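Local atomic coordinates of putative nudix hydrolase family member (Chromobacterium violaceum, PDB entry 3F13), a protein that is a putative Nudix hydrolase, probably dependent on magnesium, whose substrate is not specified. Residues B[19-24]-B[87-92]; B[13-18]-B[76-81]; B[71-76]-B[83-88]. All blocks are in the same frame, centred on the assembly; numbering follows the deposited sequence.

In the fold
All three contacts belong to one mixed sheet of the Nudix domain. Strand 82-90 lies between strands 16-25 and 70-78. On one flank it pairs in parallel with strand 16-25, in interaction 1. On the other it pairs antiparallel with strand 70-78, in interaction 3. The centres of interactions 1 and 3 are about 9 Å apart, and the two share Y87 and L88. Interaction 2 lies at the surface, about 20 Å from interaction 1 and 13 Å from interaction 3, centre to centre, where 13-18 meets the hairpin turn. Along the chain, strand 16-25 comes first and the hairpin follows after helix 52-64. The contacts thus tie the N-terminal strand to a later hairpin.

Interaction 1. Residues B[19-24]-B[87-92]; sequences ATAIIE and YLCIAQ
I22 and L88 are paired in a parallel strand pair, and their side chains cross at about a right angle. CG2 of I22 touches CD1 of L88 at 3.7 Å. With CG of L88 anti to the backbone N (chi1 176°) and the next torsion bent, its CD1 comes to 3.4 Å from the carbonyl O of I22. A21 and Y87 form the next pair, on the other face of the sheet. There CB of A21 packs on SG of C89 at 3.8 Å. The Y87 ring leans back along strand 19-22, with its CE2 4.1 Å from CB of A19 and the carbonyl O of T20 near its plane at the edge. CG1 of I23 rests against CB of C89.

Three backbone bonds hold the register. Y87 N donates to T20 O, I22 N to Y87 O at 2.8 Å and almost straight (177°), and C89 N to I22 O. Beyond them the strands part, and a water joins E24 N to C89 O, 2.8 Å from each.

Both faces are covered by helices of the Nudix fold. Helix 52-64 packs on A19, A21 and Y87 through L56 and I60. On the I22 and L88 face lie I123 and Y127 of helix 118-132 and L145 of helix 136-157. Strand 70-78 continues the sheet beyond L88.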
loop_
_atom_site.group_PDB
_atom_site.type_symbol
_atom_site.label_atom_id
_atom_site.label_comp_id
_atom_site.label_asym_id
_atom_site.label_seq_id
_atom_site.Cartn_x
_atom_site.Cartn_y
_atom_site.Cartn_z
ATOM N N ALA B 19 -2.320 13.591 0.205
ATOM C CA ALA B 19 -2.469 12.261 -0.435
ATOM C C ALA B 19 -3.871 12.187 -1.022
ATOM O O ALA B 19 -4.806 12.728 -0.435
ATOM C CB ALA B 19 -2.267 11.102 0.571
ATOM N N THR B 20 -4.049 11.508 -2.154
ATOM C CA THR B 20 -5.376 11.421 -2.739
ATOM C C THR B 20 -5.562 9.973 -3.150
ATOM O O THR B 20 -4.591 9.396 -3.682
ATOM C CB THR B 20 -5.453 12.328 -3.977
ATOM O OG1 THR B 20 -5.403 13.697 -3.532
ATOM C CG2 THR B 20 -6.739 12.074 -4.795
ATOM N N ALA B 21 -6.739 9.387 -2.877
ATOM C CA ALA B 21 -7.022 7.954 -3.212
ATOM C C ALA B 21 -7.964 7.793 -4.370
ATOM O O ALA B 21 -9.002 8.470 -4.446
ATOM C CB ALA B 21 -7.652 7.222 -2.009
ATOM N N ILE B 22 -7.629 6.856 -5.235
ATOM C CA ILE B 22 -8.553 6.383 -6.240
ATOM C C ILE B 22 -8.962 5.009 -5.783
ATOM O O ILE B 22 -8.125 4.103 -5.758
ATOM C CB ILE B 22 -7.882 6.222 -7.602
ATOM C CG1 ILE B 22 -7.560 7.592 -8.225
ATOM C CG2 ILE B 22 -8.807 5.361 -8.509
ATOM C CD1 ILE B 22 -7.194 8.652 -7.271
ATOM N N ILE B 23 -10.230 4.862 -5.365
ATOM C CA ILE B 23 -10.754 3.592 -4.889
ATOM C C ILE B 23 -11.878 3.136 -5.803
ATOM O O ILE B 23 -12.938 3.767 -5.833
ATOM C CB ILE B 23 -11.329 3.735 -3.478
ATOM C CG1 ILE B 23 -10.205 4.064 -2.511
ATOM C CG2 ILE B 23 -12.016 2.434 -3.028
ATOM C CD1 ILE B 23 -10.737 4.632 -1.168
ATOM N N GLU B 24 -11.659 2.045 -6.523
ATOM C CA GLU B 24 -12.671 1.572 -7.469
ATOM C C GLU B 24 -13.639 0.625 -6.755
ATOM O O GLU B 24 -13.260 -0.449 -6.271
ATOM C CB GLU B 24 -12.011 0.897 -8.679
ATOM C CG GLU B 24 -11.214 1.842 -9.533
ATOM C CD GLU B 24 -11.552 1.741 -11.025
ATOM O OE1 GLU B 24 -12.621 1.180 -11.361
ATOM O OE2 GLU B 24 -10.754 2.221 -11.863
ATOM N N TYR B 87 -2.817 7.614 -5.326
ATOM C CA TYR B 87 -2.662 6.156 -5.152
ATOM C C TYR B 87 -3.951 5.403 -5.469
ATOM O O TYR B 87 -5.045 5.821 -5.039
ATOM C CB TYR B 87 -2.372 5.789 -3.688
ATOM C CG TYR B 87 -1.240 6.564 -3.043
ATOM C CD1 TYR B 87 0.026 5.986 -2.907
ATOM C CD2 TYR B 87 -1.427 7.871 -2.579
ATOM C CE1 TYR B 87 1.075 6.656 -2.328
ATOM C CE2 TYR B 87 -0.351 8.564 -1.960
ATOM C CZ TYR B 87 0.905 7.949 -1.883
ATOM O OH TYR B 87 1.978 8.602 -1.268
ATOM N N LEU B 88 -3.826 4.257 -6.116
ATOM C CA LEU B 88 -4.963 3.357 -6.341
ATOM C C LEU B 88 -4.980 2.474 -5.103
ATOM O O LEU B 88 -3.952 1.868 -4.772
ATOM C CB LEU B 88 -4.704 2.470 -7.558
ATOM C CG LEU B 88 -5.795 1.412 -7.839
ATOM C CD1 LEU B 88 -7.116 2.039 -8.259
ATOM C CD2 LEU B 88 -5.343 0.426 -8.927
ATOM N N CYS B 89 -6.091 2.451 -4.386
ATOM C CA CYS B 89 -6.177 1.684 -3.131
ATOM C C CYS B 89 -7.243 0.593 -3.146
ATOM O O CYS B 89 -8.315 0.789 -3.694
ATOM C CB CYS B 89 -6.505 2.618 -1.976
ATOM S SG CYS B 89 -5.447 4.088 -1.855
ATOM N N ILE B 90 -6.938 -0.531 -2.493
ATOM C CA ILE B 90 -7.881 -1.589 -2.199
ATOM C C ILE B 90 -8.150 -1.622 -0.686
ATOM O O ILE B 90 -7.221 -1.576 0.152
ATOM C CB ILE B 90 -7.265 -2.992 -2.455
ATOM C CG1 ILE B 90 -6.432 -3.041 -3.722
ATOM C CG2 ILE B 90 -8.329 -4.091 -2.297
ATOM C CD1 ILE B 90 -6.116 -4.477 -4.108
ATOM N N ALA B 91 -9.416 -1.695 -0.348
ATOM C CA ALA B 91 -9.883 -2.127 0.976
ATOM C C ALA B 91 -11.106 -3.030 0.711
ATOM O O ALA B 91 -11.674 -3.000 -0.379
ATOM C CB ALA B 91 -10.238 -0.925 1.863
ATOM N N GLN B 92 -11.465 -3.879 1.662
ATOM C CA GLN B 92 -12.470 -4.910 1.394
ATOM C C GLN B 92 -13.759 -4.693 2.167
ATOM O O GLN B 92 -14.503 -5.650 2.434
ATOM C CB GLN B 92 -11.918 -6.312 1.687
HETATM O O HOH W 1 -9.498 0.322 -6.146
#

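Interaction 2. Residues B[13-18]-B[76-81]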
loop_
_atom_site.group_PDB
_atom_site.type_symbol
_atom_site.label_atom_id
_atom_site.label_comp_id
_atom_site.label_asym_id
_atom_site.label_seq_id
_atom_site.Cartn_x
_atom_site.Cartn_y
_atom_site.Cartn_z
ATOM N N SER B 13 3.954 30.336 0.125
ATOM C CA SER B 13 5.411 30.232 0.193
ATOM C C SER B 13 5.906 28.879 -0.260
ATOM O O SER B 13 7.083 28.736 -0.602
ATOM C CB SER B 13 5.927 30.431 1.626
ATOM O OG SER B 13 5.797 31.783 2.028
ATOM N N ASP B 14 5.029 27.882 -0.202
ATOM C CA ASP B 14 5.384 26.479 -0.475
ATOM C C ASP B 14 4.077 25.708 -0.710
ATOM O O ASP B 14 2.997 26.168 -0.317
ATOM C CB ASP B 14 6.093 25.822 0.709
ATOM C CG ASP B 14 7.448 26.422 1.010
ATOM O OD1 ASP B 14 8.409 26.223 0.223
ATOM O OD2 ASP B 14 7.560 27.081 2.072
ATOM N N LEU B 15 4.178 24.527 -1.318
ATOM C CA LEU B 15 3.014 23.659 -1.537
ATOM C C LEU B 15 2.835 22.648 -0.389
ATOM O O LEU B 15 3.813 22.016 0.043
ATOM C CB LEU B 15 3.198 22.869 -2.844
ATOM C CG LEU B 15 3.410 23.678 -4.122
ATOM C CD1 LEU B 15 3.317 22.777 -5.376
ATOM C CD2 LEU B 15 2.355 24.804 -4.189
ATOM N N ALA B 16 1.613 22.486 0.108
ATOM C CA ALA B 16 1.343 21.482 1.149
ATOM C C ALA B 16 1.246 20.079 0.579
ATOM O O ALA B 16 0.739 19.886 -0.518
ATOM C CB ALA B 16 0.061 21.810 1.932
ATOM N N ARG B 17 1.708 19.100 1.340
ATOM C CA ARG B 17 1.683 17.700 0.836
ATOM C C ARG B 17 0.333 17.058 1.088
ATOM O O ARG B 17 -0.153 17.042 2.241
ATOM C CB ARG B 17 2.780 16.887 1.503
ATOM C CG ARG B 17 4.218 17.319 1.141
ATOM C CD ARG B 17 5.237 16.425 1.889
ATOM N NE ARG B 17 4.991 16.488 3.336
ATOM C CZ ARG B 17 4.752 15.445 4.140
ATOM N NH1 ARG B 17 4.525 15.663 5.424
ATOM N NH2 ARG B 17 4.777 14.185 3.709
ATOM N N ARG B 18 -0.318 16.554 0.031
ATOM C CA ARG B 18 -1.611 15.914 0.225
ATOM C C ARG B 18 -1.525 14.516 -0.340
ATOM O O ARG B 18 -0.717 14.285 -1.248
ATOM C CB ARG B 18 -2.734 16.682 -0.466
ATOM C CG ARG B 18 -2.993 18.049 0.197
ATOM C CD ARG B 18 -4.219 18.726 -0.365
ATOM N NE ARG B 18 -5.473 18.031 -0.055
ATOM C CZ ARG B 18 -6.303 18.420 0.912
ATOM N NH1 ARG B 18 -7.417 17.737 1.130
ATOM N NH2 ARG B 18 -6.002 19.474 1.665
ATOM N N ASP B 76 2.190 12.090 -9.229
ATOM C CA ASP B 76 2.077 13.323 -8.459
ATOM C C ASP B 76 1.154 14.248 -9.250
ATOM O O ASP B 76 1.143 14.211 -10.484
ATOM C CB ASP B 76 3.436 14.009 -8.308
ATOM C CG ASP B 76 4.496 13.100 -7.713
ATOM O OD1 ASP B 76 4.201 12.360 -6.739
ATOM O OD2 ASP B 76 5.634 13.098 -8.250
ATOM N N HIS B 77 0.385 15.084 -8.556
ATOM C CA HIS B 77 -0.440 16.063 -9.216
ATOM C C HIS B 77 -0.227 17.366 -8.447
ATOM O O HIS B 77 -0.586 17.438 -7.271
ATOM C CB HIS B 77 -1.904 15.667 -9.107
ATOM C CG HIS B 77 -2.839 16.656 -9.720
ATOM N ND1 HIS B 77 -3.126 16.665 -11.065
ATOM C CD2 HIS B 77 -3.546 17.673 -9.176
ATOM C CE1 HIS B 77 -3.975 17.644 -11.325
ATOM N NE2 HIS B 77 -4.241 18.275 -10.197
ATOM N N ILE B 78 0.381 18.376 -9.069
ATOM C CA ILE B 78 0.545 19.644 -8.345
ATOM C C ILE B 78 -0.475 20.704 -8.790
ATOM O O ILE B 78 -0.848 20.800 -9.949
ATOM C CB ILE B 78 1.985 20.235 -8.417
ATOM C CG1 ILE B 78 2.297 20.692 -9.843
ATOM C CG2 ILE B 78 3.016 19.188 -7.921
ATOM C CD1 ILE B 78 3.521 21.556 -9.979
ATOM N N THR B 79 -0.873 21.524 -7.840
ATOM C CA THR B 79 -1.744 22.663 -8.130
ATOM C C THR B 79 -1.070 23.880 -7.492
ATOM O O THR B 79 0.015 23.757 -6.932
ATOM C CB THR B 79 -3.099 22.465 -7.463
ATOM O OG1 THR B 79 -2.965 22.819 -6.087
ATOM C CG2 THR B 79 -3.521 20.994 -7.566
ATOM N N PRO B 80 -1.732 25.051 -7.521
ATOM C CA PRO B 80 -0.988 26.214 -7.034
ATOM C C PRO B 80 -0.720 26.174 -5.552
ATOM O O PRO B 80 0.234 26.814 -5.106
ATOM C CB PRO B 80 -1.893 27.405 -7.412
ATOM C CG PRO B 80 -2.641 26.906 -8.669
ATOM C CD PRO B 80 -2.945 25.434 -8.267
ATOM N N PHE B 81 -1.509 25.387 -4.819
ATOM C CA PHE B 81 -1.420 25.316 -3.364
ATOM C C PHE B 81 -0.908 24.000 -2.759
ATOM O O PHE B 81 -0.372 24.000 -1.643
ATOM C CB PHE B 81 -2.795 25.604 -2.765
ATOM C CG PHE B 81 -3.197 27.050 -2.890
ATOM C CD1 PHE B 81 -2.879 27.962 -1.884
ATOM C CD2 PHE B 81 -3.842 27.494 -4.021
ATOM C CE1 PHE B 81 -3.234 29.307 -2.008
ATOM C CE2 PHE B 81 -4.184 28.825 -4.166
ATOM C CZ PHE B 81 -3.878 29.738 -3.157
HETATM O O HOH W 2 -0.105 25.827 0.307
#
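The carbonyls of P80 and T79 receive an apolar partner, the forked end of L15. Its CD2 methyl lies only 3.1 Å from P80 O, a tight approach for a carbon and an oxygen. Its CD1 methyl lies 3.8 Å from T79 O. CG of L15 is anti to its own carbonyl carbon (chi1 -57°), and the extended chain beyond carries both methyls to the turn. CD1 also reaches CB of I78 at 4.2 Å, where the two side chains cross obliquely.

The polar part of the contact centres on one atom, F81 O. A16 N donates to it at 3.0 Å, with an N-H...O angle of 157°. The donor is tilted 15° from the carbonyl plane. The CA of L15 makes a CA-H...O contact with the same oxygen. A water donates to it as well, 2.7 Å away, and makes a longer bond to D14 O. F81 O is therefore met by two N-H or O-H donors and one C-H.

This is the turn of the beta hairpin made by strands 70-78 and 82-90, held against the start of strand 16-25. Within the turn, T79 OG1 accepts from F81 N at 3.2 Å, which makes an ST turn. The same oxygen is hydrogen-bonded to N82 N, so one hydroxyl braces the loop at two points. The F81 side chain packs on P12.

The contact lies at the surface, its centre about 17 Å from the centre of the chain. A16 goes on to pair with A83, and H77 NE2 bonds E119 of helix 118-132.

Interaction 3. Residues B[71-76]-B[83-88]; sequences MLYLFD and AHKVYL
K85 and D76 form a salt bridge, with NZ 2.8 Å from OD1. The two side chains lie alongside each other and point the same way. The lysine end bends at its last torsion (chi4 -61°), and NZ meets OD1 on the syn side, close to the carboxylate plane. The Y73 hydroxyl donates to the same oxygen at 2.6 Å, from above that plane. OD1 thus takes two donors from different directions, which helps to orient the carboxylate and would probably favour its charged form.

The backbone bonds are those of an antiparallel pair. L72 and L88 exchange two of them. Further on, L74 N donates to V86 O at 2.8 Å, F75 N reaches the same oxygen only weakly, and V86 N returns a bond to F75 O. L74 and F75 both face V86, a classic beta bulge in the hairpin of strands 70-78 and 82-90. It shifts the register by one residue.

Aromatic contacts lie on both faces. Beside K85, the edge of Y73 is turned toward the face of Y87 in an offset edge-to-face pair, centroids 6.0 Å apart and planes at 65°. The CE methyl of M71 makes an off-centre CH-pi contact with the Y87 ring, 4.3 Å from its centroid, and SD, obliquely placed, makes it a Met-aromatic contact as well. On the other face, CB of V86 lies over the F75 ring, 4.1 Å from its centroid.

Among the aliphatic contacts, CD1 of L74 reaches CB of L88 at 4.0 Å. L74 also packs on Y127 and L130 of helix 118-132. At the far end M71 packs on M71 of the second subunit, and S70 of that subunit bonds Y73 N.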
loop_
_atom_site.group_PDB
_atom_site.type_symbol
_atom_site.label_atom_id
_atom_site.label_comp_id
_atom_site.label_asym_id
_atom_site.label_seq_id
_atom_site.Cartn_x
_atom_site.Cartn_y
_atom_site.Cartn_z
ATOM N N MET B 71 -2.037 -0.549 -1.769
ATOM C CA MET B 71 -2.062 0.722 -2.468
ATOM C C MET B 71 -0.985 0.702 -3.538
ATOM O O MET B 71 0.096 0.120 -3.356
ATOM C CB MET B 71 -1.763 1.860 -1.447
ATOM C CG MET B 71 -0.643 1.526 -0.211
ATOM S SD MET B 71 -0.344 3.075 0.668
ATOM C CE MET B 71 -1.673 4.081 0.010
ATOM N N LEU B 72 -1.226 1.405 -4.626
ATOM C CA LEU B 72 -0.217 1.540 -5.650
ATOM C C LEU B 72 -0.028 3.018 -5.977
ATOM O O LEU B 72 -0.970 3.673 -6.437
ATOM C CB LEU B 72 -0.640 0.772 -6.915
ATOM C CG LEU B 72 0.251 1.043 -8.120
ATOM C CD1 LEU B 72 1.670 0.480 -7.819
ATOM C CD2 LEU B 72 -0.348 0.404 -9.359
ATOM N N TYR B 73 1.152 3.560 -5.717
ATOM C CA TYR B 73 1.449 4.950 -6.104
ATOM C C TYR B 73 1.350 5.117 -7.626
ATOM O O TYR B 73 2.011 4.398 -8.382
ATOM C CB TYR B 73 2.838 5.394 -5.583
ATOM C CG TYR B 73 3.356 6.663 -6.232
ATOM C CD1 TYR B 73 2.781 7.902 -5.942
ATOM C CD2 TYR B 73 4.342 6.613 -7.216
ATOM C CE1 TYR B 73 3.221 9.073 -6.579
ATOM C CE2 TYR B 73 4.810 7.778 -7.847
ATOM C CZ TYR B 73 4.222 9.005 -7.514
ATOM O OH TYR B 73 4.653 10.172 -8.103
ATOM N N LEU B 74 0.502 6.052 -8.090
ATOM C CA LEU B 74 0.326 6.273 -9.527
ATOM C C LEU B 74 1.136 7.474 -10.034
ATOM O O LEU B 74 1.917 7.348 -10.999
ATOM C CB LEU B 74 -1.157 6.494 -9.844
ATOM C CG LEU B 74 -2.088 5.440 -9.252
ATOM C CD1 LEU B 74 -3.581 5.803 -9.439
ATOM C CD2 LEU B 74 -1.720 4.077 -9.899
ATOM N N PHE B 75 0.966 8.640 -9.408
ATOM C CA PHE B 75 1.657 9.843 -9.899
ATOM C C PHE B 75 1.471 11.003 -8.939
ATOM O O PHE B 75 0.654 10.911 -7.982
ATOM C CB PHE B 75 1.121 10.263 -11.287
ATOM C CG PHE B 75 -0.409 10.347 -11.375
ATOM C CD1 PHE B 75 -1.084 11.494 -10.966
ATOM C CD2 PHE B 75 -1.152 9.294 -11.890
ATOM C CE1 PHE B 75 -2.509 11.585 -11.048
ATOM C CE2 PHE B 75 -2.563 9.365 -11.985
ATOM C CZ PHE B 75 -3.236 10.522 -11.526
ATOM N N ASP B 76 2.190 12.090 -9.229
ATOM C CA ASP B 76 2.077 13.323 -8.459
ATOM C C ASP B 76 1.154 14.248 -9.250
ATOM O O ASP B 76 1.143 14.211 -10.484
ATOM C CB ASP B 76 3.436 14.009 -8.308
ATOM C CG ASP B 76 4.496 13.100 -7.713
ATOM O OD1 ASP B 76 4.201 12.360 -6.739
ATOM O OD2 ASP B 76 5.634 13.098 -8.250
ATOM N N ALA B 83 0.673 19.770 -3.279
ATOM C CA ALA B 83 1.357 18.731 -4.043
ATOM C C ALA B 83 0.769 17.358 -3.696
ATOM O O ALA B 83 1.010 16.857 -2.613
ATOM C CB ALA B 83 2.869 18.749 -3.784
ATOM N N HIS B 84 -0.002 16.751 -4.615
ATOM C CA HIS B 84 -0.668 15.507 -4.287
ATOM C C HIS B 84 0.203 14.339 -4.701
ATOM O O HIS B 84 0.843 14.401 -5.756
ATOM C CB HIS B 84 -1.972 15.340 -5.094
ATOM C CG HIS B 84 -3.038 16.338 -4.748
ATOM N ND1 HIS B 84 -4.164 16.014 -4.020
ATOM C CD2 HIS B 84 -3.149 17.652 -5.049
ATOM C CE1 HIS B 84 -4.932 17.086 -3.899
ATOM N NE2 HIS B 84 -4.344 18.090 -4.525
ATOM N N LYS B 85 0.260 13.301 -3.876
ATOM C CA LYS B 85 0.568 11.962 -4.436
ATOM C C LYS B 85 -0.744 11.216 -4.587
ATOM O O LYS B 85 -1.578 11.195 -3.670
ATOM C CB LYS B 85 1.540 11.164 -3.581
ATOM C CG LYS B 85 2.996 11.603 -3.763
ATOM C CD LYS B 85 3.966 10.767 -2.984
ATOM C CE LYS B 85 5.373 11.262 -3.269
ATOM N NZ LYS B 85 5.743 11.155 -4.721
ATOM N N VAL B 86 -0.912 10.555 -5.731
ATOM C CA VAL B 86 -2.160 9.874 -6.021
ATOM C C VAL B 86 -1.945 8.365 -6.010
ATOM O O VAL B 86 -1.001 7.907 -6.645
ATOM C CB VAL B 86 -2.650 10.293 -7.436
ATOM C CG1 VAL B 86 -3.992 9.601 -7.804
ATOM C CG2 VAL B 86 -2.829 11.811 -7.462
ATOM N N TYR B 87 -2.817 7.614 -5.326
ATOM C CA TYR B 87 -2.662 6.156 -5.152
ATOM C C TYR B 87 -3.951 5.403 -5.469
ATOM O O TYR B 87 -5.045 5.821 -5.039
ATOM C CB TYR B 87 -2.372 5.789 -3.688
ATOM C CG TYR B 87 -1.240 6.564 -3.043
ATOM C CD1 TYR B 87 0.026 5.986 -2.907
ATOM C CD2 TYR B 87 -1.427 7.871 -2.579
ATOM C CE1 TYR B 87 1.075 6.656 -2.328
ATOM C CE2 TYR B 87 -0.351 8.564 -1.960
ATOM C CZ TYR B 87 0.905 7.949 -1.883
ATOM O OH TYR B 87 1.978 8.602 -1.268
ATOM N N LEU B 88 -3.826 4.257 -6.116
ATOM C CA LEU B 88 -4.963 3.357 -6.341
ATOM C C LEU B 88 -4.980 2.474 -5.103
ATOM O O LEU B 88 -3.952 1.868 -4.772
ATOM C CB LEU B 88 -4.704 2.470 -7.558
ATOM C CG LEU B 88 -5.795 1.412 -7.839
ATOM C CD1 LEU B 88 -7.116 2.039 -8.259
ATOM C CD2 LEU B 88 -5.343 0.426 -8.927
#